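Local coordinates for protein CobC (Shigella flexneri 2a, PDB 6NRU) that probably removes the phosphate from adenosylcobalamin 5'-phosphate and alpha-ribazole 5'-phosphate in the assembly of the nucleotide loop of cobalamin (vitamin B12), as a histidine phosphatase, at residues His11-Ala16 against Val176-Trp181; Asp112-Ile117 against Glu122-Phe127; Arg5-Arg10 against Asp46-Asp51. All blocks are in the same frame, centred on the assembly; numbering follows the deposited sequence.

Strand 5-10 starts the chain in the middle of the mixed sheet. Contact 3 closes the first loop, bringing the turn 46-51, after helix 32-44, back to W7 before strand 52-55 begins. Contact 1 starts directly after strand 5-10 and closes only at 176-181, at the entry to strand 181-187; its loop crosses that of contact 3. The two touch where R10 NH1 meets V176 O and where W7 packs on W181, and both reach the same sulfate. Contact 2 closes a short loop between the end of helix 103-111 and the start of helix 124-136; it is nested inside the loop of contact 1, its centre about 23 Å from that contact's and about 30 Å from that of contact 3.

Contact 1 (His11-Ala16 against Val176-Trp181); sequences HGETQA and VDQGCW. With SO4 (sulfate ion), chain N.
Q178 lays its extended side chain along the backbone of H11, G12 and E13, the loop that carries the likely phosphohistidine of the histidine phosphatase fold. Q178 CG, anti to its own carbonyl carbon (chi1 -67°), rests 3.2 Å from H11 O. The amide lies across the peptides that follow: Q178 OE1 is 3.5 Å from E13 CA, while Q178 NE2 bonds weakly back to H11 O at 3.2 Å and only passes close to G12 O, at a poor angle. The firmer partner of Q178 NE2 is N17, so the amide is held from beyond the two segments.

H11 and Q178 run side by side, their ring and amide planes 70° apart. H11 ND1 donates to G12 O at 2.8 Å, on a lone pair in the carbonyl plane. This bond ties the imidazole to its own loop and limits its rotation; H11 NE2, on another side of the ring, meets sulfate O4 at 3.2 Å, a weak bond in the ring plane. N17 and R60 also bind this sulfate, which probably marks the phosphate site, and R10 comes so close that the detail is doubtful; E84, the likely proton donor/acceptor, is nearby.

The loop leaves the end of strand 5-10 and enters helix 15-18 with T14 as N-cap, while the facing loop passes through a type II turn, D177 to C180, into strand 181-187.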
loop_
_atom_site.group_PDB
_atom_site.type_symbol
_atom_site.label_atom_id
_atom_site.label_comp_id
_atom_site.label_asym_id
_atom_site.label_seq_id
_atom_site.Cartn_x
_atom_site.Cartn_y
_atom_site.Cartn_z
ATOM N N HIS A 11 -3.496 3.464 -3.289
ATOM C CA HIS A 11 -4.560 4.457 -3.333
ATOM C C HIS A 11 -4.126 5.690 -4.125
ATOM O O HIS A 11 -2.938 6.000 -4.250
ATOM C CB HIS A 11 -4.963 4.865 -1.918
ATOM C CG HIS A 11 -3.872 5.550 -1.155
ATOM N ND1 HIS A 11 -3.569 6.885 -1.325
ATOM C CD2 HIS A 11 -3.010 5.085 -0.222
ATOM C CE1 HIS A 11 -2.567 7.211 -0.528
ATOM N NE2 HIS A 11 -2.210 6.136 0.151
ATOM N N GLY A 12 -5.115 6.402 -4.654
ATOM C CA GLY A 12 -4.859 7.558 -5.485
ATOM C C GLY A 12 -4.277 8.725 -4.705
ATOM O O GLY A 12 -4.039 8.667 -3.497
ATOM N N GLU A 13 -4.044 9.816 -5.434
ATOM C CA GLU A 13 -3.470 11.017 -4.840
ATOM C C GLU A 13 -4.368 11.552 -3.731
ATOM O O GLU A 13 -5.597 11.473 -3.808
ATOM C CB GLU A 13 -3.263 12.089 -5.912
ATOM C CG GLU A 13 -2.565 13.345 -5.415
ATOM C CD GLU A 13 -2.704 14.516 -6.373
ATOM O OE1 GLU A 13 -3.843 14.974 -6.603
ATOM O OE2 GLU A 13 -1.668 14.978 -6.896
ATOM N N THR A 14 -3.744 12.092 -2.687
ATOM C CA THR A 14 -4.452 12.666 -1.555
ATOM C C THR A 14 -3.945 14.081 -1.306
ATOM O O THR A 14 -2.923 14.508 -1.852
ATOM C CB THR A 14 -4.289 11.808 -0.293
ATOM O OG1 THR A 14 -2.905 11.748 0.071
ATOM C CG2 THR A 14 -4.798 10.397 -0.534
ATOM N N GLN A 15 -4.688 14.820 -0.481
ATOM C CA GLN A 15 -4.319 16.203 -0.200
ATOM C C GLN A 15 -2.991 16.289 0.535
ATOM O O GLN A 15 -2.222 17.233 0.317
ATOM C CB GLN A 15 -5.419 16.890 0.611
ATOM C CG GLN A 15 -5.212 18.384 0.787
ATOM C CD GLN A 15 -5.182 19.124 -0.536
ATOM O OE1 GLN A 15 -6.050 18.930 -1.387
ATOM N NE2 GLN A 15 -4.177 19.975 -0.719
ATOM N N ALA A 16 -2.704 15.321 1.407
ATOM C CA ALA A 16 -1.414 15.303 2.088
ATOM C C ALA A 16 -0.271 15.164 1.090
ATOM O O ALA A 16 0.788 15.780 1.260
ATOM C CB ALA A 16 -1.377 14.172 3.116
ATOM N N VAL A 176 5.907 2.022 -5.749
ATOM C CA VAL A 176 4.569 1.718 -6.248
ATOM C C VAL A 176 3.838 3.032 -6.485
ATOM O O VAL A 176 3.668 3.835 -5.559
ATOM C CB VAL A 176 3.798 0.816 -5.273
ATOM C CG1 VAL A 176 2.375 0.607 -5.760
ATOM C CG2 VAL A 176 4.512 -0.519 -5.116
ATOM N N ASP A 177 3.390 3.242 -7.720
ATOM C CA ASP A 177 2.877 4.522 -8.183
ATOM C C ASP A 177 1.358 4.604 -8.074
ATOM O O ASP A 177 0.652 3.593 -8.053
ATOM C CB ASP A 177 3.295 4.773 -9.631
ATOM C CG ASP A 177 4.768 5.046 -9.764
ATOM O OD1 ASP A 177 5.491 4.926 -8.752
ATOM O OD2 ASP A 177 5.206 5.386 -10.881
ATOM N N GLN A 178 0.867 5.839 -8.020
ATOM C CA GLN A 178 -0.561 6.108 -7.987
ATOM C C GLN A 178 -1.117 6.161 -9.403
ATOM O O GLN A 178 -0.446 6.598 -10.341
ATOM C CB GLN A 178 -0.845 7.419 -7.251
ATOM C CG GLN A 178 -0.521 7.357 -5.762
ATOM C CD GLN A 178 -0.647 8.700 -5.072
ATOM O OE1 GLN A 178 -0.263 9.733 -5.623
ATOM N NE2 GLN A 178 -1.174 8.692 -3.851
ATOM N N GLY A 179 -2.355 5.700 -9.553
ATOM C CA GLY A 179 -2.950 5.567 -10.864
ATOM C C GLY A 179 -2.464 4.376 -11.655
ATOM O O GLY A 179 -2.793 4.264 -12.843
ATOM N N CYS A 180 -1.690 3.488 -11.038
ATOM C CA CYS A 180 -1.133 2.309 -11.678
ATOM C C CYS A 180 -1.561 1.060 -10.922
ATOM O O CYS A 180 -2.127 1.127 -9.828
ATOM C CB CYS A 180 0.398 2.377 -11.732
ATOM S SG CYS A 180 1.088 3.835 -12.540
ATOM N N TRP A 181 -1.268 -0.092 -11.517
ATOM C CA TRP A 181 -1.527 -1.376 -10.886
ATOM C C TRP A 181 -0.347 -2.304 -11.137
ATOM O O TRP A 181 0.343 -2.197 -12.157
ATOM C CB TRP A 181 -2.827 -2.008 -11.403
ATOM C CG TRP A 181 -2.814 -2.276 -12.876
ATOM C CD1 TRP A 181 -3.207 -1.424 -13.869
ATOM C CD2 TRP A 181 -2.381 -3.478 -13.527
ATOM N NE1 TRP A 181 -3.045 -2.022 -15.097
ATOM C CE2 TRP A 181 -2.541 -3.283 -14.914
ATOM C CE3 TRP A 181 -1.876 -4.700 -13.071
ATOM C CZ2 TRP A 181 -2.213 -4.264 -15.848
ATOM C CZ3 TRP A 181 -1.553 -5.673 -14.000
ATOM C CH2 TRP A 181 -1.722 -5.448 -15.373
HETATM S S SO4 N . 1.649 8.194 0.815
HETATM O O1 SO4 N . 2.552 7.574 1.780
HETATM O O2 SO4 N . 1.800 9.645 0.873
HETATM O O3 SO4 N . 1.970 7.723 -0.527
HETATM O O4 SO4 N . 0.269 7.835 1.133
#

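Contact 2 (Asp112-Ile117 against Glu122-Phe127)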
loop_
_atom_site.group_PDB
_atom_site.type_symbol
_atom_site.label_atom_id
_atom_site.label_comp_id
_atom_site.label_asym_id
_atom_site.label_seq_id
_atom_site.Cartn_x
_atom_site.Cartn_y
_atom_site.Cartn_z
ATOM N N ASP A 112 18.246 7.254 10.512
ATOM C CA ASP A 112 18.127 5.835 10.831
ATOM C C ASP A 112 16.646 5.460 10.750
ATOM O O ASP A 112 16.006 5.122 11.743
ATOM C CB ASP A 112 18.705 5.510 12.211
ATOM C CG ASP A 112 18.828 4.018 12.457
ATOM O OD1 ASP A 112 18.604 3.229 11.511
ATOM O OD2 ASP A 112 19.148 3.632 13.603
ATOM N N TRP A 113 16.099 5.507 9.532
ATOM C CA TRP A 113 14.677 5.255 9.330
ATOM C C TRP A 113 14.276 3.823 9.661
ATOM O O TRP A 113 13.088 3.558 9.867
ATOM C CB TRP A 113 14.288 5.564 7.883
ATOM C CG TRP A 113 14.873 4.597 6.911
ATOM C CD1 TRP A 113 16.086 4.687 6.295
ATOM C CD2 TRP A 113 14.282 3.376 6.458
ATOM N NE1 TRP A 113 16.283 3.600 5.477
ATOM C CE2 TRP A 113 15.188 2.779 5.560
ATOM C CE3 TRP A 113 13.072 2.728 6.721
ATOM C CZ2 TRP A 113 14.922 1.569 4.924
ATOM C CZ3 TRP A 113 12.810 1.527 6.087
ATOM C CH2 TRP A 113 13.730 0.960 5.200
ATOM N N GLN A 114 15.229 2.898 9.717
ATOM C CA GLN A 114 14.880 1.500 9.912
ATOM C C GLN A 114 14.647 1.139 11.371
ATOM O O GLN A 114 13.994 0.127 11.641
ATOM C CB GLN A 114 15.971 0.600 9.344
ATOM C CG GLN A 114 15.435 -0.663 8.718
ATOM C CD GLN A 114 16.317 -1.156 7.603
ATOM O OE1 GLN A 114 17.274 -0.486 7.214
ATOM N NE2 GLN A 114 16.004 -2.332 7.075
ATOM N N HIS A 115 15.246 1.904 12.275
ATOM C CA HIS A 115 15.121 1.655 13.698
ATOM C C HIS A 115 14.563 2.754 14.590
ATOM O O HIS A 115 14.106 2.479 15.678
ATOM C CB HIS A 115 16.459 1.186 14.239
ATOM C CG HIS A 115 17.021 0.015 13.505
ATOM N ND1 HIS A 115 17.890 0.148 12.451
ATOM C CD2 HIS A 115 16.837 -1.308 13.679
ATOM C CE1 HIS A 115 18.212 -1.045 12.002
ATOM N NE2 HIS A 115 17.592 -1.946 12.735
ATOM N N ALA A 116 14.601 3.988 14.133
ATOM C CA ALA A 116 14.091 5.107 14.911
ATOM C C ALA A 116 12.567 5.135 14.871
ATOM O O ALA A 116 11.952 4.884 13.829
ATOM C CB ALA A 116 14.659 6.425 14.387
ATOM N N ILE A 117 11.964 5.449 16.010
ATOM C CA ILE A 117 10.514 5.415 16.182
ATOM C C ILE A 117 9.973 6.823 15.958
ATOM O O ILE A 117 10.420 7.758 16.642
ATOM C CB ILE A 117 10.124 4.897 17.574
ATOM C CG1 ILE A 117 10.925 3.641 17.929
ATOM C CG2 ILE A 117 8.631 4.617 17.641
ATOM C CD1 ILE A 117 10.620 2.451 17.052
ATOM N N GLU A 122 4.684 4.237 15.424
ATOM C CA GLU A 122 5.236 2.897 15.285
ATOM C C GLU A 122 6.462 2.932 14.381
ATOM O O GLU A 122 6.493 3.658 13.380
ATOM C CB GLU A 122 4.187 1.917 14.737
ATOM C CG GLU A 122 3.955 1.973 13.230
ATOM C CD GLU A 122 3.008 0.886 12.739
ATOM O OE1 GLU A 122 3.144 -0.272 13.188
ATOM O OE2 GLU A 122 2.131 1.189 11.900
ATOM N N GLY A 123 7.485 2.160 14.754
ATOM C CA GLY A 123 8.707 2.116 13.984
ATOM C C GLY A 123 8.626 1.155 12.817
ATOM O O GLY A 123 7.671 0.393 12.663
ATOM N N PHE A 124 9.662 1.199 11.976
ATOM C CA PHE A 124 9.689 0.333 10.803
ATOM C C PHE A 124 9.754 -1.137 11.190
ATOM O O PHE A 124 9.321 -2.000 10.419
ATOM C CB PHE A 124 10.869 0.689 9.901
ATOM C CG PHE A 124 10.951 -0.154 8.664
ATOM C CD1 PHE A 124 9.990 -0.042 7.675
ATOM C CD2 PHE A 124 11.978 -1.070 8.496
ATOM C CE1 PHE A 124 10.055 -0.821 6.537
ATOM C CE2 PHE A 124 12.051 -1.852 7.356
ATOM C CZ PHE A 124 11.088 -1.727 6.375
ATOM N N GLN A 125 10.291 -1.444 12.372
ATOM C CA GLN A 125 10.359 -2.834 12.810
ATOM C C GLN A 125 8.965 -3.401 13.052
ATOM O O GLN A 125 8.645 -4.504 12.597
ATOM C CB GLN A 125 11.223 -2.943 14.069
ATOM C CG GLN A 125 12.671 -2.517 13.860
ATOM C CD GLN A 125 13.343 -3.268 12.723
ATOM O OE1 GLN A 125 13.169 -4.478 12.573
ATOM N NE2 GLN A 125 14.113 -2.550 11.912
ATOM N N ALA A 126 8.112 -2.655 13.760
ATOM C CA ALA A 126 6.742 -3.109 13.971
ATOM C C ALA A 126 5.953 -3.107 12.668
ATOM O O ALA A 126 5.131 -3.999 12.431
ATOM C CB ALA A 126 6.051 -2.236 15.016
ATOM N N PHE A 127 6.193 -2.112 11.812
ATOM C CA PHE A 127 5.497 -2.043 10.531
ATOM C C PHE A 127 5.877 -3.219 9.638
ATOM O O PHE A 127 5.008 -3.876 9.054
ATOM C CB PHE A 127 5.812 -0.711 9.850
ATOM C CG PHE A 127 5.315 -0.609 8.436
ATOM C CD1 PHE A 127 3.986 -0.316 8.172
ATOM C CD2 PHE A 127 6.185 -0.784 7.366
ATOM C CE1 PHE A 127 3.529 -0.212 6.870
ATOM C CE2 PHE A 127 5.736 -0.681 6.060
ATOM C CZ PHE A 127 4.406 -0.395 5.812
HETATM O O HOH W 1 11.502 2.885 12.413
#
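W113 and F124 form an edge-to-face (T-shaped) pair that joins the loop 112-117 to the first turn of helix 124-136, with G123 at the N-cap position. W113 directs the edge of its six-membered ring at one face of F124, centroids 4.6 Å apart and planes at 63°. W113 CZ3 stands over the centre of the F124 ring, 3.6 Å from F124 CG. F124 reaches it with CG anti to the backbone N (chi1 -179°), and Q114 CG packs 3.5 Å from F124 CD2. W172 pairs edge-to-face with W113, while L158 of helix 153-163 touches F124.

Apolar contact continues at I117, whose CD1 lies 3.6 Å from G123 CA.

Among the polar links, H115 ND1 donates, in its ring plane, to the syn side of D112 OD1, somewhat out of the carboxylate plane, a long bond at 3.3 Å. A water modelled between W113 O, A116 O and F124 N may bridge loop and helix start, though two of its distances are doubtfully short. Q125, bent at chi2, brings its amide nearly parallel to the H115 ring, and Q125 NE2 donates to Q114 O at 2.7 Å from above the carbonyl plane.

Contact 3 (Arg5-Arg10 against Asp46-Asp51); sequences RLWLIR and DDVSFD. With SO4 (sulfate ion), chain N.
The central strand 5-10 of the histidine phosphatase sheet meets here the connection from helix 32-44 to strand 52-55, through one buried tryptophan. W7 receives both partners on the same face of its indole. V48 comes from the opposite direction with CG1 anti to the backbone N (chi1 177°), which sends this methyl over the six-membered ring, 3.7 Å from its centroid and 21° off the normal, a CH-pi contact. Its other methyl, V48 CG2, lies nearer the rim, 3.9 Å from W7 CH2.

F50 takes the five-membered half of the indole. Its ring stands almost upright on W7, with the planes at 81° and the centroids 5.0 Å apart, in an edge-to-face (T-shaped) pair. V48 CG1 also covers a face of F50. The inverse gamma turn centred on S49 brings V48 and F50 to the same indole. On the opposite face of W7 lies the aliphatic part of R5, with R5 CD over the rim; the charged end of R5 forms a salt bridge with D185. W7 NE1 hydrogen-bonds to N146 at the start of the neighbouring strand 146-151, which fixes the turn of the indole, and W181 meets the ring from strand 181-187.

R10, at the far end of strand 5-10, points to the sulfate. The closest approach between W7 and F50 is from W7 CG to F50 CE1, at 3.5 Å.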
loop_
_atom_site.group_PDB
_atom_site.type_symbol
_atom_site.label_atom_id
_atom_site.label_comp_id
_atom_site.label_asym_id
_atom_site.label_seq_id
_atom_site.Cartn_x
_atom_site.Cartn_y
_atom_site.Cartn_z
ATOM N N ARG A 5 -2.421 -15.018 -7.834
ATOM C CA ARG A 5 -1.877 -13.741 -8.275
ATOM C C ARG A 5 -2.439 -12.621 -7.414
ATOM O O ARG A 5 -3.657 -12.519 -7.236
ATOM C CB ARG A 5 -2.194 -13.463 -9.743
ATOM C CG ARG A 5 -1.883 -12.033 -10.144
ATOM C CD ARG A 5 -2.073 -11.818 -11.622
ATOM N NE ARG A 5 -0.938 -12.299 -12.398
ATOM C CZ ARG A 5 -0.564 -11.778 -13.559
ATOM N NH1 ARG A 5 0.481 -12.275 -14.208
ATOM N NH2 ARG A 5 -1.239 -10.757 -14.073
ATOM N N LEU A 6 -1.551 -11.780 -6.894
ATOM C CA LEU A 6 -1.936 -10.596 -6.138
ATOM C C LEU A 6 -1.894 -9.392 -7.068
ATOM O O LEU A 6 -0.838 -9.066 -7.620
ATOM C CB LEU A 6 -1.008 -10.384 -4.944
ATOM C CG LEU A 6 -0.671 -11.647 -4.147
ATOM C CD1 LEU A 6 0.314 -11.332 -3.038
ATOM C CD2 LEU A 6 -1.937 -12.276 -3.583
ATOM N N TRP A 7 -3.041 -8.750 -7.257
ATOM C CA TRP A 7 -3.111 -7.506 -8.009
ATOM C C TRP A 7 -2.975 -6.355 -7.022
ATOM O O TRP A 7 -3.824 -6.185 -6.142
ATOM C CB TRP A 7 -4.420 -7.413 -8.790
ATOM C CG TRP A 7 -4.654 -8.578 -9.711
ATOM C CD1 TRP A 7 -5.052 -9.837 -9.359
ATOM C CD2 TRP A 7 -4.502 -8.592 -11.137
ATOM N NE1 TRP A 7 -5.156 -10.630 -10.474
ATOM C CE2 TRP A 7 -4.826 -9.890 -11.580
ATOM C CE3 TRP A 7 -4.123 -7.632 -12.082
ATOM C CZ2 TRP A 7 -4.781 -10.253 -12.927
ATOM C CZ3 TRP A 7 -4.081 -7.995 -13.417
ATOM C CH2 TRP A 7 -4.407 -9.294 -13.827
ATOM N N LEU A 8 -1.902 -5.583 -7.155
ATOM C CA LEU A 8 -1.565 -4.542 -6.193
ATOM C C LEU A 8 -1.989 -3.183 -6.728
ATOM O O LEU A 8 -1.648 -2.819 -7.859
ATOM C CB LEU A 8 -0.063 -4.550 -5.897
ATOM C CG LEU A 8 0.539 -5.933 -5.633
ATOM C CD1 LEU A 8 2.034 -5.844 -5.372
ATOM C CD2 LEU A 8 -0.170 -6.612 -4.468
ATOM N N ILE A 9 -2.729 -2.435 -5.914
ATOM C CA ILE A 9 -3.145 -1.076 -6.243
ATOM C C ILE A 9 -2.878 -0.194 -5.032
ATOM O O ILE A 9 -3.386 -0.465 -3.938
ATOM C CB ILE A 9 -4.628 -0.999 -6.641
ATOM C CG1 ILE A 9 -4.847 -1.606 -8.026
ATOM C CG2 ILE A 9 -5.114 0.447 -6.606
ATOM C CD1 ILE A 9 -6.249 -1.396 -8.561
ATOM N N ARG A 10 -2.082 0.851 -5.224
ATOM C CA ARG A 10 -1.907 1.888 -4.222
ATOM C C ARG A 10 -2.994 2.937 -4.406
ATOM O O ARG A 10 -3.383 3.249 -5.534
ATOM C CB ARG A 10 -0.518 2.519 -4.341
ATOM C CG ARG A 10 -0.288 3.759 -3.491
ATOM C CD ARG A 10 0.984 4.463 -3.939
ATOM N NE ARG A 10 1.242 5.709 -3.222
ATOM C CZ ARG A 10 2.223 6.548 -3.537
ATOM N NH1 ARG A 10 3.031 6.273 -4.551
ATOM N NH2 ARG A 10 2.399 7.662 -2.841
ATOM N N ASP A 46 -11.427 -3.953 -15.564
ATOM C CA ASP A 46 -12.827 -4.360 -15.578
ATOM C C ASP A 46 -12.969 -5.835 -15.931
ATOM O O ASP A 46 -13.802 -6.541 -15.350
ATOM C CB ASP A 46 -13.606 -3.488 -16.563
ATOM C CG ASP A 46 -15.080 -3.414 -16.231
ATOM O OD1 ASP A 46 -15.447 -3.669 -15.065
ATOM O OD2 ASP A 46 -15.873 -3.100 -17.138
ATOM N N ASP A 47 -12.159 -6.319 -16.869
ATOM C CA ASP A 47 -12.248 -7.693 -17.346
ATOM C C ASP A 47 -11.359 -8.655 -16.569
ATOM O O ASP A 47 -11.206 -9.808 -16.983
ATOM C CB ASP A 47 -11.902 -7.755 -18.834
ATOM C CG ASP A 47 -12.971 -7.124 -19.700
ATOM O OD1 ASP A 47 -13.928 -6.553 -19.137
ATOM O OD2 ASP A 47 -12.860 -7.210 -20.940
ATOM N N VAL A 48 -10.769 -8.212 -15.466
ATOM C CA VAL A 48 -10.009 -9.091 -14.588
ATOM C C VAL A 48 -10.964 -9.653 -13.544
ATOM O O VAL A 48 -11.533 -8.906 -12.740
ATOM C CB VAL A 48 -8.840 -8.349 -13.926
ATOM C CG1 VAL A 48 -8.121 -9.269 -12.955
ATOM C CG2 VAL A 48 -7.879 -7.825 -14.985
ATOM N N SER A 49 -11.144 -10.972 -13.557
ATOM C CA SER A 49 -12.125 -11.636 -12.701
ATOM C C SER A 49 -11.507 -11.880 -11.331
ATOM O O SER A 49 -10.930 -12.934 -11.057
ATOM C CB SER A 49 -12.597 -12.937 -13.336
ATOM O OG SER A 49 -11.520 -13.612 -13.961
ATOM N N PHE A 50 -11.635 -10.889 -10.455
ATOM C CA PHE A 50 -11.212 -11.060 -9.075
ATOM C C PHE A 50 -12.186 -11.964 -8.328
ATOM O O PHE A 50 -13.370 -12.058 -8.664
ATOM C CB PHE A 50 -11.119 -9.711 -8.363
ATOM C CG PHE A 50 -10.231 -8.713 -9.051
ATOM C CD1 PHE A 50 -8.857 -8.760 -8.889
ATOM C CD2 PHE A 50 -10.774 -7.719 -9.850
ATOM C CE1 PHE A 50 -8.043 -7.839 -9.516
ATOM C CE2 PHE A 50 -9.963 -6.795 -10.479
ATOM C CZ PHE A 50 -8.596 -6.855 -10.311
ATOM N N ASP A 51 -11.667 -12.640 -7.306
ATOM C CA ASP A 51 -12.487 -13.419 -6.392
ATOM C C ASP A 51 -12.275 -13.016 -4.942
ATOM O O ASP A 51 -12.888 -13.617 -4.051
ATOM C CB ASP A 51 -12.210 -14.920 -6.563
ATOM C CG ASP A 51 -10.736 -15.229 -6.716
ATOM O OD1 ASP A 51 -10.403 -16.390 -7.039
ATOM O OD2 ASP A 51 -9.910 -14.314 -6.513
HETATM S S SO4 N . 1.649 8.194 0.815
HETATM O O1 SO4 N . 2.552 7.574 1.780
HETATM O O2 SO4 N . 1.800 9.645 0.873
HETATM O O3 SO4 N . 1.970 7.723 -0.527
HETATM O O4 SO4 N . 0.269 7.835 1.133
#